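Local structure of putidaredoxin reductase (Pseudomonas putida, 1Q1R) at residues A[14-19]-A[305-310]; A[32-38]-A[75-81]; A[145-150]-A[167-173]. The protein is an FAD-containing reductase of the glutathione reductase fold that serves the cytochrome P450cam monooxygenase system, where it probably passes electrons from NADH to putidaredoxin. All blocks are in the same frame, centred on the assembly; numbering follows the deposited sequence.

Interaction 1: residues A[14-19]-A[305-310]. With FAD (flavin-adenine dinucleotide), chain C.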
loop_
_atom_site.group_PDB
_atom_site.type_symbol
_atom_site.label_atom_id
_atom_site.label_comp_id
_atom_site.label_asym_id
_atom_site.label_seq_id
_atom_site.Cartn_x
_atom_site.Cartn_y
_atom_site.Cartn_z
ATOM N N LEU A 14 -9.331 4.498 -2.406
ATOM C CA LEU A 14 -9.991 3.212 -2.628
ATOM C C LEU A 14 -10.828 2.752 -1.432
ATOM O O LEU A 14 -11.954 2.284 -1.598
ATOM C CB LEU A 14 -8.948 2.135 -2.950
ATOM C CG LEU A 14 -9.469 0.702 -3.138
ATOM C CD1 LEU A 14 -10.417 0.616 -4.335
ATOM C CD2 LEU A 14 -8.281 -0.225 -3.343
ATOM N N ALA A 15 -10.269 2.876 -0.234
ATOM C CA ALA A 15 -10.967 2.454 0.977
ATOM C C ALA A 15 -12.320 3.141 1.131
ATOM O O ALA A 15 -13.345 2.477 1.298
ATOM C CB ALA A 15 -10.097 2.720 2.201
ATOM N N GLY A 16 -12.325 4.470 1.068
ATOM C CA GLY A 16 -13.570 5.206 1.210
ATOM C C GLY A 16 -14.589 4.922 0.126
ATOM O O GLY A 16 -15.760 4.674 0.415
ATOM N N VAL A 17 -14.146 4.959 -1.128
ATOM C CA VAL A 17 -15.025 4.713 -2.266
ATOM C C VAL A 17 -15.626 3.306 -2.241
ATOM O O VAL A 17 -16.803 3.125 -2.564
ATOM C CB VAL A 17 -14.263 4.932 -3.605
ATOM C CG1 VAL A 17 -15.098 4.452 -4.778
ATOM C CG2 VAL A 17 -13.931 6.419 -3.773
ATOM N N GLU A 18 -14.819 2.316 -1.861
ATOM C CA GLU A 18 -15.288 0.930 -1.797
ATOM C C GLU A 18 -16.351 0.787 -0.695
ATOM O O GLU A 18 -17.294 0.009 -0.822
ATOM C CB GLU A 18 -14.109 -0.005 -1.528
ATOM C CG GLU A 18 -14.433 -1.490 -1.616
ATOM C CD GLU A 18 -15.061 -1.880 -2.943
ATOM O OE1 GLU A 18 -14.590 -1.405 -4.002
ATOM O OE2 GLU A 18 -16.027 -2.673 -2.923
ATOM N N VAL A 19 -16.197 1.541 0.387
ATOM C CA VAL A 19 -17.177 1.497 1.468
ATOM C C VAL A 19 -18.482 2.076 0.924
ATOM O O VAL A 19 -19.555 1.486 1.073
ATOM C CB VAL A 19 -16.714 2.332 2.688
ATOM C CG1 VAL A 19 -17.883 2.566 3.644
ATOM C CG2 VAL A 19 -15.590 1.611 3.414
ATOM N N ALA A 305 -7.578 -2.906 1.740
ATOM C CA ALA A 305 -8.624 -1.892 1.665
ATOM C C ALA A 305 -9.938 -2.513 1.212
ATOM O O ALA A 305 -11.001 -2.199 1.750
ATOM C CB ALA A 305 -8.214 -0.776 0.701
ATOM N N LEU A 306 -9.869 -3.395 0.220
ATOM C CA LEU A 306 -11.071 -4.042 -0.291
ATOM C C LEU A 306 -11.730 -4.901 0.792
ATOM O O LEU A 306 -12.932 -4.789 1.041
ATOM C CB LEU A 306 -10.730 -4.899 -1.513
ATOM C CG LEU A 306 -10.184 -4.137 -2.730
ATOM C CD1 LEU A 306 -9.779 -5.116 -3.837
ATOM C CD2 LEU A 306 -11.244 -3.176 -3.236
ATOM N N GLU A 307 -10.932 -5.747 1.436
ATOM C CA GLU A 307 -11.438 -6.626 2.487
ATOM C C GLU A 307 -12.082 -5.823 3.615
ATOM O O GLU A 307 -13.226 -6.080 3.993
ATOM C CB GLU A 307 -10.303 -7.497 3.036
ATOM C CG GLU A 307 -10.687 -8.332 4.256
ATOM C CD GLU A 307 -9.582 -9.271 4.705
ATOM O OE1 GLU A 307 -8.399 -8.872 4.669
ATOM O OE2 GLU A 307 -9.895 -10.408 5.111
ATOM N N GLN A 308 -11.356 -4.838 4.138
ATOM C CA GLN A 308 -11.880 -4.014 5.219
ATOM C C GLN A 308 -13.113 -3.214 4.804
ATOM O O GLN A 308 -14.073 -3.101 5.566
ATOM C CB GLN A 308 -10.794 -3.068 5.748
ATOM C CG GLN A 308 -9.664 -3.791 6.458
ATOM C CD GLN A 308 -8.727 -2.860 7.216
ATOM O OE1 GLN A 308 -7.727 -3.304 7.781
ATOM N NE2 GLN A 308 -9.048 -1.571 7.238
ATOM N N ALA A 309 -13.093 -2.669 3.593
ATOM C CA ALA A 309 -14.222 -1.883 3.106
ATOM C C ALA A 309 -15.469 -2.752 2.942
ATOM O O ALA A 309 -16.588 -2.311 3.208
ATOM C CB ALA A 309 -13.862 -1.218 1.777
ATOM N N ARG A 310 -15.277 -3.986 2.497
ATOM C CA ARG A 310 -16.402 -4.891 2.315
ATOM C C ARG A 310 -16.974 -5.339 3.661
ATOM O O ARG A 310 -18.182 -5.536 3.794
ATOM C CB ARG A 310 -15.969 -6.090 1.463
ATOM C CG ARG A 310 -15.915 -5.729 -0.015
ATOM C CD ARG A 310 -14.988 -6.605 -0.839
ATOM N NE ARG A 310 -14.911 -6.103 -2.211
ATOM C CZ ARG A 310 -14.069 -6.552 -3.136
ATOM N NH1 ARG A 310 -13.214 -7.526 -2.846
ATOM N NH2 ARG A 310 -14.080 -6.023 -4.355
HETATM P PA FAD C . -5.589 6.861 0.453
HETATM O O1A FAD C . -4.472 7.661 1.009
HETATM O O2A FAD C . -5.468 6.344 -0.930
HETATM O O5B FAD C . -6.947 7.704 0.548
HETATM C C5B FAD C . -7.233 8.555 1.664
HETATM C C4B FAD C . -7.809 9.882 1.141
HETATM O O4B FAD C . -8.465 10.610 2.239
HETATM C C3B FAD C . -6.691 10.806 0.634
HETATM O O3B FAD C . -7.157 11.521 -0.518
HETATM C C2B FAD C . -6.499 11.770 1.777
HETATM O O2B FAD C . -5.990 13.018 1.296
HETATM C C1B FAD C . -7.924 11.949 2.260
HETATM N N9A FAD C . -8.039 12.593 3.598
HETATM C C8A FAD C . -7.287 12.342 4.684
HETATM N N7A FAD C . -7.683 13.141 5.683
HETATM C C5A FAD C . -8.684 13.892 5.231
HETATM C C6A FAD C . -9.477 14.889 5.802
HETATM N N6A FAD C . -9.280 15.266 7.063
HETATM N N1A FAD C . -10.444 15.478 5.054
HETATM C C2A FAD C . -10.647 15.117 3.780
HETATM N N3A FAD C . -9.893 14.163 3.213
HETATM C C4A FAD C . -8.914 13.542 3.915
HETATM N N1 FAD C . -1.201 -1.738 -3.095
HETATM C C2 FAD C . -1.228 -3.043 -3.601
HETATM O O2 FAD C . -1.872 -3.915 -3.020
HETATM N N3 FAD C . -0.525 -3.341 -4.783
HETATM C C4 FAD C . 0.197 -2.327 -5.454
HETATM O O4 FAD C . 0.769 -2.591 -6.509
HETATM C C4X FAD C . 0.225 -1.019 -4.942
HETATM N N5 FAD C . 0.874 -0.021 -5.608
HETATM C C5X FAD C . 0.860 1.274 -5.177
HETATM C C6 FAD C . 1.521 2.278 -5.914
HETATM C C7 FAD C . 1.485 3.623 -5.481
HETATM C C7M FAD C . 2.245 4.695 -6.284
HETATM C C8 FAD C . 0.773 3.966 -4.303
HETATM C C8M FAD C . 0.688 5.420 -3.815
HETATM C C9 FAD C . 0.115 2.963 -3.569
HETATM C C9A FAD C . 0.156 1.619 -3.999
HETATM N N10 FAD C . -0.516 0.594 -3.278
HETATM C C10 FAD C . -0.482 -0.731 -3.761
HETATM C "C1'" FAD C . -1.244 0.910 -2.012
HETATM C "C2'" FAD C . -2.753 0.983 -2.259
HETATM O "O2'" FAD C . -3.000 1.815 -3.397
HETATM C "C3'" FAD C . -3.488 1.541 -1.027
HETATM O "O3'" FAD C . -3.142 0.754 0.121
HETATM C "C4'" FAD C . -5.007 1.507 -1.238
HETATM O "O4'" FAD C . -5.347 2.285 -2.388
HETATM C "C5'" FAD C . -5.777 2.055 -0.025
HETATM O "O5'" FAD C . -5.629 3.477 0.120
HETATM P P FAD C . -6.604 4.258 1.146
HETATM O O1P FAD C . -7.868 4.559 0.442
HETATM O O2P FAD C . -6.675 3.464 2.393
HETATM O O3P FAD C . -5.800 5.627 1.486
#
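Ala309 presses its methyl group against the side of Glu18, with CB 3.5 Å from Glu18 CG and almost as near to Glu18 CB. The carboxylate is carried past this methyl: CG stands anti to the backbone N (chi1 -172°), and a bend at chi2 turns the acid end toward Arg310. Glu18 OE2 arrives at the edge of the guanidinium, near its plane, 3.7 Å from Arg310 NE, a long salt bridge with the carboxylate and guanidinium planes nearly perpendicular, 83° apart. Arg310 reaches this position with an extended chain, and one face of its guanidinium rests over CB of Leu306, one turn earlier. Leu306 also brings CD2 to the acid, 3.9 Å from Glu18 OE1, and the same methyl meets Leu14 CD1 at 4.0 Å.

These side chains join two helices, the first following the glycine-rich turn of a Rossmann-type FAD-binding fold and the second, 302-316, coming from much later in the chain; the axes of segments 14-19 and 305-310 cross at -36°. Alanines let them approach closely: the CA atoms of Val19 and Ala309 are 4.8 Å apart, and Val19 CG2 packs on the Ala309 methyl as well. Toward the cofactor, Ala15 CB faces Ala305 CB, and Leu14 CD2 touches that methyl too. Here the polar work falls to the backbone: Ala15 N donates to FAD O1P at 3.0 Å, at the N-terminal end of the helix, where its dipole would favour the pyrophosphate. Ala305 CB lies against the cofactor chain, 3.8 Å from FAD C5'.

Interaction 2: residues A[32-38]-A[75-81]; sequences IRLVGDA and IQLLGGT. With FAD (flavin-adenine dinucleotide), chain C.
Leu34 lays CD1 against Ile75 CG2 at 3.9 Å, while its CB meets Leu77 CD1, so this leucine is wedged between Ile75 and Leu77, which stand on the same face of the neighbouring strand. Ile32 extends that face, and helix 14-25 covers it through Ala20 and Phe21. On the reverse face Val35 and Leu78 run alongside each other in the same direction, with Val35 CG2 4.2 Å from Leu78 CB.

Between the two faces the parallel backbones are zipped by alternating bonds. Leu34 N to Gln76 O is short and straight (2.7 Å, 171° at the hydrogen), and Leu34 O receives Leu78 N. Past the strands the chain curls: Thr81 N donates to Gly36 O, and Gly80 N reaches Ala38 O at 2.8 Å from above the carbonyl plane.

At the other end, Gln76 OE1 sits over one face of the Arg33 guanidinium, 3.1 Å from Arg33 NH2, but the angle is too poor for a hydrogen bond. A water accepts from both Ile32 N and Gln76 NE2.

Asp37 OD2 takes the ribose hydroxyl FAD O2B at 2.6 Å; a chi1 of 56° turns the carboxylate to the ribose. An acidic residue after the second strand of the nucleotide-binding beta-alpha-beta unit (strand 6-10, helix 14-25, strand 31-35), gripping the adenosine ribose, is the hallmark of the dinucleotide-binding Rossmann fold.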
loop_
_atom_site.group_PDB
_atom_site.type_symbol
_atom_site.label_atom_id
_atom_site.label_comp_id
_atom_site.label_asym_id
_atom_site.label_seq_id
_atom_site.Cartn_x
_atom_site.Cartn_y
_atom_site.Cartn_z
ATOM N N ILE A 32 -25.428 8.647 1.607
ATOM C CA ILE A 32 -23.997 8.389 1.686
ATOM C C ILE A 32 -23.227 9.608 1.195
ATOM O O ILE A 32 -23.409 10.056 0.065
ATOM C CB ILE A 32 -23.606 7.175 0.817
ATOM C CG1 ILE A 32 -24.447 5.959 1.218
ATOM C CG2 ILE A 32 -22.116 6.879 0.974
ATOM C CD1 ILE A 32 -24.256 4.754 0.323
ATOM N N ARG A 33 -22.367 10.147 2.049
ATOM C CA ARG A 33 -21.574 11.307 1.676
ATOM C C ARG A 33 -20.085 11.011 1.703
ATOM O O ARG A 33 -19.538 10.645 2.739
ATOM C CB ARG A 33 -21.862 12.489 2.609
ATOM C CG ARG A 33 -22.667 13.602 1.959
ATOM C CD ARG A 33 -22.344 14.952 2.587
ATOM N NE ARG A 33 -22.850 16.066 1.786
ATOM C CZ ARG A 33 -24.132 16.403 1.696
ATOM N NH1 ARG A 33 -25.051 15.713 2.361
ATOM N NH2 ARG A 33 -24.498 17.429 0.935
ATOM N N LEU A 34 -19.441 11.163 0.550
ATOM C CA LEU A 34 -18.005 10.957 0.432
ATOM C C LEU A 34 -17.387 12.339 0.472
ATOM O O LEU A 34 -17.754 13.201 -0.320
ATOM C CB LEU A 34 -17.653 10.293 -0.899
ATOM C CG LEU A 34 -17.532 8.772 -0.971
ATOM C CD1 LEU A 34 -17.305 8.372 -2.413
ATOM C CD2 LEU A 34 -16.374 8.289 -0.095
ATOM N N VAL A 35 -16.460 12.557 1.396
ATOM C CA VAL A 35 -15.810 13.853 1.510
ATOM C C VAL A 35 -14.302 13.665 1.503
ATOM O O VAL A 35 -13.761 12.930 2.323
ATOM C CB VAL A 35 -16.226 14.564 2.815
ATOM C CG1 VAL A 35 -15.620 15.962 2.861
ATOM C CG2 VAL A 35 -17.747 14.632 2.905
ATOM N N GLY A 36 -13.624 14.327 0.571
ATOM C CA GLY A 36 -12.181 14.202 0.498
ATOM C C GLY A 36 -11.497 15.502 0.133
ATOM O O GLY A 36 -12.077 16.345 -0.554
ATOM N N ASP A 37 -10.264 15.678 0.590
ATOM C CA ASP A 37 -9.545 16.902 0.276
ATOM C C ASP A 37 -9.008 16.875 -1.149
ATOM O O ASP A 37 -8.649 17.913 -1.698
ATOM C CB ASP A 37 -8.413 17.153 1.281
ATOM C CG ASP A 37 -7.436 15.993 1.392
ATOM O OD1 ASP A 37 -6.422 16.156 2.108
ATOM O OD2 ASP A 37 -7.670 14.927 0.785
ATOM N N ALA A 38 -8.963 15.688 -1.749
ATOM C CA ALA A 38 -8.485 15.559 -3.121
ATOM C C ALA A 38 -9.548 16.146 -4.046
ATOM O O ALA A 38 -10.741 16.027 -3.782
ATOM C CB ALA A 38 -8.239 14.085 -3.465
ATOM N N ILE A 75 -24.588 8.496 -4.554
ATOM C CA ILE A 75 -23.512 8.696 -3.593
ATOM C C ILE A 75 -23.010 10.116 -3.815
ATOM O O ILE A 75 -22.537 10.452 -4.900
ATOM C CB ILE A 75 -22.349 7.699 -3.809
ATOM C CG1 ILE A 75 -22.822 6.276 -3.495
ATOM C CG2 ILE A 75 -21.163 8.079 -2.922
ATOM C CD1 ILE A 75 -21.745 5.216 -3.646
ATOM N N GLN A 76 -23.135 10.953 -2.793
ATOM C CA GLN A 76 -22.705 12.339 -2.898
ATOM C C GLN A 76 -21.198 12.450 -2.712
ATOM O O GLN A 76 -20.657 12.069 -1.675
ATOM C CB GLN A 76 -23.431 13.188 -1.853
ATOM C CG GLN A 76 -24.945 13.031 -1.899
ATOM C CD GLN A 76 -25.643 13.805 -0.801
ATOM O OE1 GLN A 76 -25.580 15.035 -0.756
ATOM N NE2 GLN A 76 -26.312 13.087 0.097
ATOM N N LEU A 77 -20.525 12.969 -3.733
ATOM C CA LEU A 77 -19.081 13.131 -3.694
ATOM C C LEU A 77 -18.750 14.603 -3.483
ATOM O O LEU A 77 -19.127 15.457 -4.283
ATOM C CB LEU A 77 -18.467 12.622 -5.002
ATOM C CG LEU A 77 -16.948 12.657 -5.173
ATOM C CD1 LEU A 77 -16.273 11.855 -4.073
ATOM C CD2 LEU A 77 -16.591 12.095 -6.542
ATOM N N LEU A 78 -18.050 14.892 -2.394
ATOM C CA LEU A 78 -17.675 16.261 -2.067
ATOM C C LEU A 78 -16.153 16.360 -2.046
ATOM O O LEU A 78 -15.523 16.155 -1.008
ATOM C CB LEU A 78 -18.248 16.636 -0.696
ATOM C CG LEU A 78 -18.686 18.084 -0.463
ATOM C CD1 LEU A 78 -19.078 18.252 1.000
ATOM C CD2 LEU A 78 -17.570 19.049 -0.827
ATOM N N GLY A 79 -15.571 16.676 -3.200
ATOM C CA GLY A 79 -14.125 16.783 -3.303
ATOM C C GLY A 79 -13.566 18.143 -2.937
ATOM O O GLY A 79 -14.315 19.078 -2.661
ATOM N N GLY A 80 -12.239 18.245 -2.934
ATOM C CA GLY A 80 -11.574 19.493 -2.599
ATOM C C GLY A 80 -12.007 20.047 -1.256
ATOM O O GLY A 80 -11.927 21.248 -1.017
ATOM N N THR A 81 -12.454 19.165 -0.369
ATOM C CA THR A 81 -12.925 19.587 0.942
ATOM C C THR A 81 -12.235 18.844 2.073
ATOM O O THR A 81 -12.286 17.617 2.150
ATOM C CB THR A 81 -14.435 19.376 1.061
ATOM O OG1 THR A 81 -15.080 20.026 -0.036
ATOM C CG2 THR A 81 -14.960 19.962 2.363
HETATM P PA FAD C . -5.589 6.861 0.453
HETATM O O1A FAD C . -4.472 7.661 1.009
HETATM O O2A FAD C . -5.468 6.344 -0.930
HETATM O O5B FAD C . -6.947 7.704 0.548
HETATM C C5B FAD C . -7.233 8.555 1.664
HETATM C C4B FAD C . -7.809 9.882 1.141
HETATM O O4B FAD C . -8.465 10.610 2.239
HETATM C C3B FAD C . -6.691 10.806 0.634
HETATM O O3B FAD C . -7.157 11.521 -0.518
HETATM C C2B FAD C . -6.499 11.770 1.777
HETATM O O2B FAD C . -5.990 13.018 1.296
HETATM C C1B FAD C . -7.924 11.949 2.260
HETATM N N9A FAD C . -8.039 12.593 3.598
HETATM C C8A FAD C . -7.287 12.342 4.684
HETATM N N7A FAD C . -7.683 13.141 5.683
HETATM C C5A FAD C . -8.684 13.892 5.231
HETATM C C6A FAD C . -9.477 14.889 5.802
HETATM N N6A FAD C . -9.280 15.266 7.063
HETATM N N1A FAD C . -10.444 15.478 5.054
HETATM C C2A FAD C . -10.647 15.117 3.780
HETATM N N3A FAD C . -9.893 14.163 3.213
HETATM C C4A FAD C . -8.914 13.542 3.915
HETATM N N1 FAD C . -1.201 -1.738 -3.095
HETATM C C2 FAD C . -1.228 -3.043 -3.601
HETATM O O2 FAD C . -1.872 -3.915 -3.020
HETATM N N3 FAD C . -0.525 -3.341 -4.783
HETATM C C4 FAD C . 0.197 -2.327 -5.454
HETATM O O4 FAD C . 0.769 -2.591 -6.509
HETATM C C4X FAD C . 0.225 -1.019 -4.942
HETATM N N5 FAD C . 0.874 -0.021 -5.608
HETATM C C5X FAD C . 0.860 1.274 -5.177
HETATM C C6 FAD C . 1.521 2.278 -5.914
HETATM C C7 FAD C . 1.485 3.623 -5.481
HETATM C C7M FAD C . 2.245 4.695 -6.284
HETATM C C8 FAD C . 0.773 3.966 -4.303
HETATM C C8M FAD C . 0.688 5.420 -3.815
HETATM C C9 FAD C . 0.115 2.963 -3.569
HETATM C C9A FAD C . 0.156 1.619 -3.999
HETATM N N10 FAD C . -0.516 0.594 -3.278
HETATM C C10 FAD C . -0.482 -0.731 -3.761
HETATM C "C1'" FAD C . -1.244 0.910 -2.012
HETATM C "C2'" FAD C . -2.753 0.983 -2.259
HETATM O "O2'" FAD C . -3.000 1.815 -3.397
HETATM C "C3'" FAD C . -3.488 1.541 -1.027
HETATM O "O3'" FAD C . -3.142 0.754 0.121
HETATM C "C4'" FAD C . -5.007 1.507 -1.238
HETATM O "O4'" FAD C . -5.347 2.285 -2.388
HETATM C "C5'" FAD C . -5.777 2.055 -0.025
HETATM O "O5'" FAD C . -5.629 3.477 0.120
HETATM P P FAD C . -6.604 4.258 1.146
HETATM O O1P FAD C . -7.868 4.559 0.442
HETATM O O2P FAD C . -6.675 3.464 2.393
HETATM O O3P FAD C . -5.800 5.627 1.486
HETATM O O HOH W 1 -26.813 10.086 -0.596
#

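Interaction 3: residues A[145-150]-A[167-173]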
loop_
_atom_site.group_PDB
_atom_site.type_symbol
_atom_site.label_atom_id
_atom_site.label_comp_id
_atom_site.label_asym_id
_atom_site.label_seq_id
_atom_site.Cartn_x
_atom_site.Cartn_y
_atom_site.Cartn_z
ATOM N N GLN A 145 8.817 14.042 -16.534
ATOM C CA GLN A 145 10.263 14.150 -16.413
ATOM C C GLN A 145 11.029 12.835 -16.553
ATOM O O GLN A 145 12.230 12.793 -16.293
ATOM C CB GLN A 145 10.606 14.822 -15.083
ATOM C CG GLN A 145 9.955 16.195 -14.948
ATOM C CD GLN A 145 10.238 16.867 -13.628
ATOM O OE1 GLN A 145 11.351 17.348 -13.386
ATOM N NE2 GLN A 145 9.233 16.903 -12.756
ATOM N N LEU A 146 10.351 11.761 -16.944
ATOM C CA LEU A 146 11.053 10.488 -17.123
ATOM C C LEU A 146 11.654 10.546 -18.521
ATOM O O LEU A 146 11.119 9.985 -19.469
ATOM C CB LEU A 146 10.083 9.309 -16.987
ATOM C CG LEU A 146 9.526 9.092 -15.576
ATOM C CD1 LEU A 146 8.640 7.852 -15.568
ATOM C CD2 LEU A 146 10.671 8.923 -14.576
ATOM N N ILE A 147 12.787 11.232 -18.620
ATOM C CA ILE A 147 13.468 11.466 -19.886
ATOM C C ILE A 147 14.741 10.664 -20.117
ATOM O O ILE A 147 15.628 10.627 -19.265
ATOM C CB ILE A 147 13.796 12.961 -19.992
ATOM C CG1 ILE A 147 12.499 13.763 -19.824
ATOM C CG2 ILE A 147 14.479 13.267 -21.320
ATOM C CD1 ILE A 147 12.718 15.205 -19.460
ATOM N N ALA A 148 14.832 10.045 -21.288
ATOM C CA ALA A 148 15.997 9.243 -21.644
ATOM C C ALA A 148 17.300 9.997 -21.413
ATOM O O ALA A 148 17.434 11.177 -21.763
ATOM C CB ALA A 148 15.902 8.794 -23.104
ATOM N N ASP A 149 18.254 9.296 -20.807
ATOM C CA ASP A 149 19.574 9.822 -20.500
ATOM C C ASP A 149 19.644 10.842 -19.366
ATOM O O ASP A 149 20.731 11.229 -18.946
ATOM C CB ASP A 149 20.231 10.367 -21.773
ATOM C CG ASP A 149 20.348 9.305 -22.860
ATOM O OD1 ASP A 149 20.748 8.164 -22.537
ATOM O OD2 ASP A 149 20.043 9.603 -24.035
ATOM N N ASN A 150 18.498 11.283 -18.856
ATOM C CA ASN A 150 18.535 12.202 -17.729
ATOM C C ASN A 150 18.828 11.362 -16.493
ATOM O O ASN A 150 18.637 10.140 -16.500
ATOM C CB ASN A 150 17.210 12.960 -17.582
ATOM C CG ASN A 150 17.237 14.302 -18.295
ATOM O OD1 ASN A 150 18.009 14.494 -19.236
ATOM N ND2 ASN A 150 16.391 15.230 -17.859
ATOM N N THR A 167 10.465 1.454 -13.836
ATOM C CA THR A 167 9.799 2.253 -14.859
ATOM C C THR A 167 10.753 3.280 -15.470
ATOM O O THR A 167 10.745 3.489 -16.687
ATOM C CB THR A 167 8.562 2.971 -14.280
ATOM O OG1 THR A 167 7.652 1.991 -13.773
ATOM C CG2 THR A 167 7.848 3.780 -15.363
ATOM N N ALA A 168 11.581 3.907 -14.638
ATOM C CA ALA A 168 12.536 4.894 -15.135
ATOM C C ALA A 168 13.580 4.224 -16.030
ATOM O O ALA A 168 13.972 4.777 -17.059
ATOM C CB ALA A 168 13.223 5.607 -13.974
ATOM N N ILE A 169 14.036 3.040 -15.628
ATOM C CA ILE A 169 15.021 2.293 -16.408
ATOM C C ILE A 169 14.482 2.003 -17.803
ATOM O O ILE A 169 15.199 2.125 -18.800
ATOM C CB ILE A 169 15.386 0.951 -15.716
ATOM C CG1 ILE A 169 16.523 1.186 -14.729
ATOM C CG2 ILE A 169 15.803 -0.095 -16.752
ATOM C CD1 ILE A 169 17.801 1.705 -15.387
ATOM N N LYS A 170 13.211 1.619 -17.862
ATOM C CA LYS A 170 12.555 1.311 -19.122
ATOM C C LYS A 170 12.489 2.575 -19.987
ATOM O O LYS A 170 12.508 2.500 -21.217
ATOM C CB LYS A 170 11.143 0.780 -18.853
ATOM C CG LYS A 170 10.358 0.414 -20.104
ATOM C CD LYS A 170 10.900 -0.846 -20.763
ATOM C CE LYS A 170 10.205 -1.107 -22.093
ATOM N NZ LYS A 170 8.724 -1.112 -21.945
ATOM N N ALA A 171 12.407 3.732 -19.331
ATOM C CA ALA A 171 12.352 5.016 -20.023
ATOM C C ALA A 171 13.765 5.453 -20.417
ATOM O O ALA A 171 13.981 6.570 -20.895
ATOM C CB ALA A 171 11.711 6.066 -19.119
ATOM N N ASN A 172 14.722 4.557 -20.192
ATOM C CA ASN A 172 16.127 4.796 -20.514
ATOM C C ASN A 172 16.815 5.917 -19.747
ATOM O O ASN A 172 17.736 6.559 -20.254
ATOM C CB ASN A 172 16.292 5.012 -22.018
ATOM C CG ASN A 172 16.060 3.740 -22.810
ATOM O OD1 ASN A 172 16.643 2.697 -22.511
ATOM N ND2 ASN A 172 15.211 3.816 -23.825
ATOM N N MET A 173 16.371 6.154 -18.518
ATOM C CA MET A 173 17.006 7.166 -17.689
ATOM C C MET A 173 18.219 6.510 -17.035
ATOM O O MET A 173 18.352 5.286 -17.047
ATOM C CB MET A 173 16.069 7.636 -16.572
ATOM C CG MET A 173 14.862 8.438 -17.009
ATOM S SD MET A 173 14.112 9.204 -15.560
ATOM C CE MET A 173 15.097 10.730 -15.437
#
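Asn172 O receives the backbone N-H of Asp149 at 2.8 Å, almost straight at the hydrogen (174°), though the donor stands above the carbonyl plane. Two CA-H...O contacts from Ala148 CA accompany it, to Asn172 O at 3.5 Å and to Ala171 O. Both residues of the bond lie in turns: Asn172, with positive phi, is the C-prime residue of a Schellman motif that ends helix 159-170, and Asp149 lies in a type II beta turn from Ile147 to Asn150. The helix follows a glycine-rich turn consistent with a second Rossmann-type dinucleotide fold, and the two turns lead into neighbouring parallel strands, 151-155 and 174-178.

Met173 runs along the loop. Its CG lies 3.2 Å from Ile147 O, a close contact with the carbonyl that also accepts the Asn150 amide closing the beta turn. The Met173 and Leu146 side chains cross at about a right angle, with Met173 SD 3.6 Å from Leu146 CD2. Leu146 is the centre of an inverse gamma turn. With CG anti to its carbonyl carbon (chi1 -68°), its isobutyl group reaches the helix: CD2 also meets Ala168 CB, CD1 approaches Thr167 CG2 at 4.2 Å, and CB faces the Ala171 methyl. Thr167 turns its hydroxyl back to Glu163 O within its own helix, while its CG2 faces Leu146. Leu152 of strand 151-155 lies against Ala168 and Met173, continuing the apolar layer inward. Met173 is bent at chi3 (86°), which brings its terminal methyl to the loop backbone: CE ends 3.6 Å from Gln145 O and 3.7 Å from Asn150 CB.

Overall arrangement
From the N terminus the chain passes through strand 6-10 into helix 14-25, whose opening turns wait almost 290 residues for their partner in helix 302-316. Interaction 1 therefore closes a very long loop, and both other contacts nest inside it. Interaction 2 comes directly after the first helix, joining strands 31-35 and 75-78 at one edge of a five-stranded parallel sheet; it touches interaction 1 where Leu34 packs on Gly16 and Val17, and both meet FAD. Interaction 3 follows in series, closing a short loop at the protein surface, where the loop before strand 151-155 meets the end of helix 159-170 beside the other five-stranded parallel sheet. Its centre lies about 34 Å from that of interaction 1.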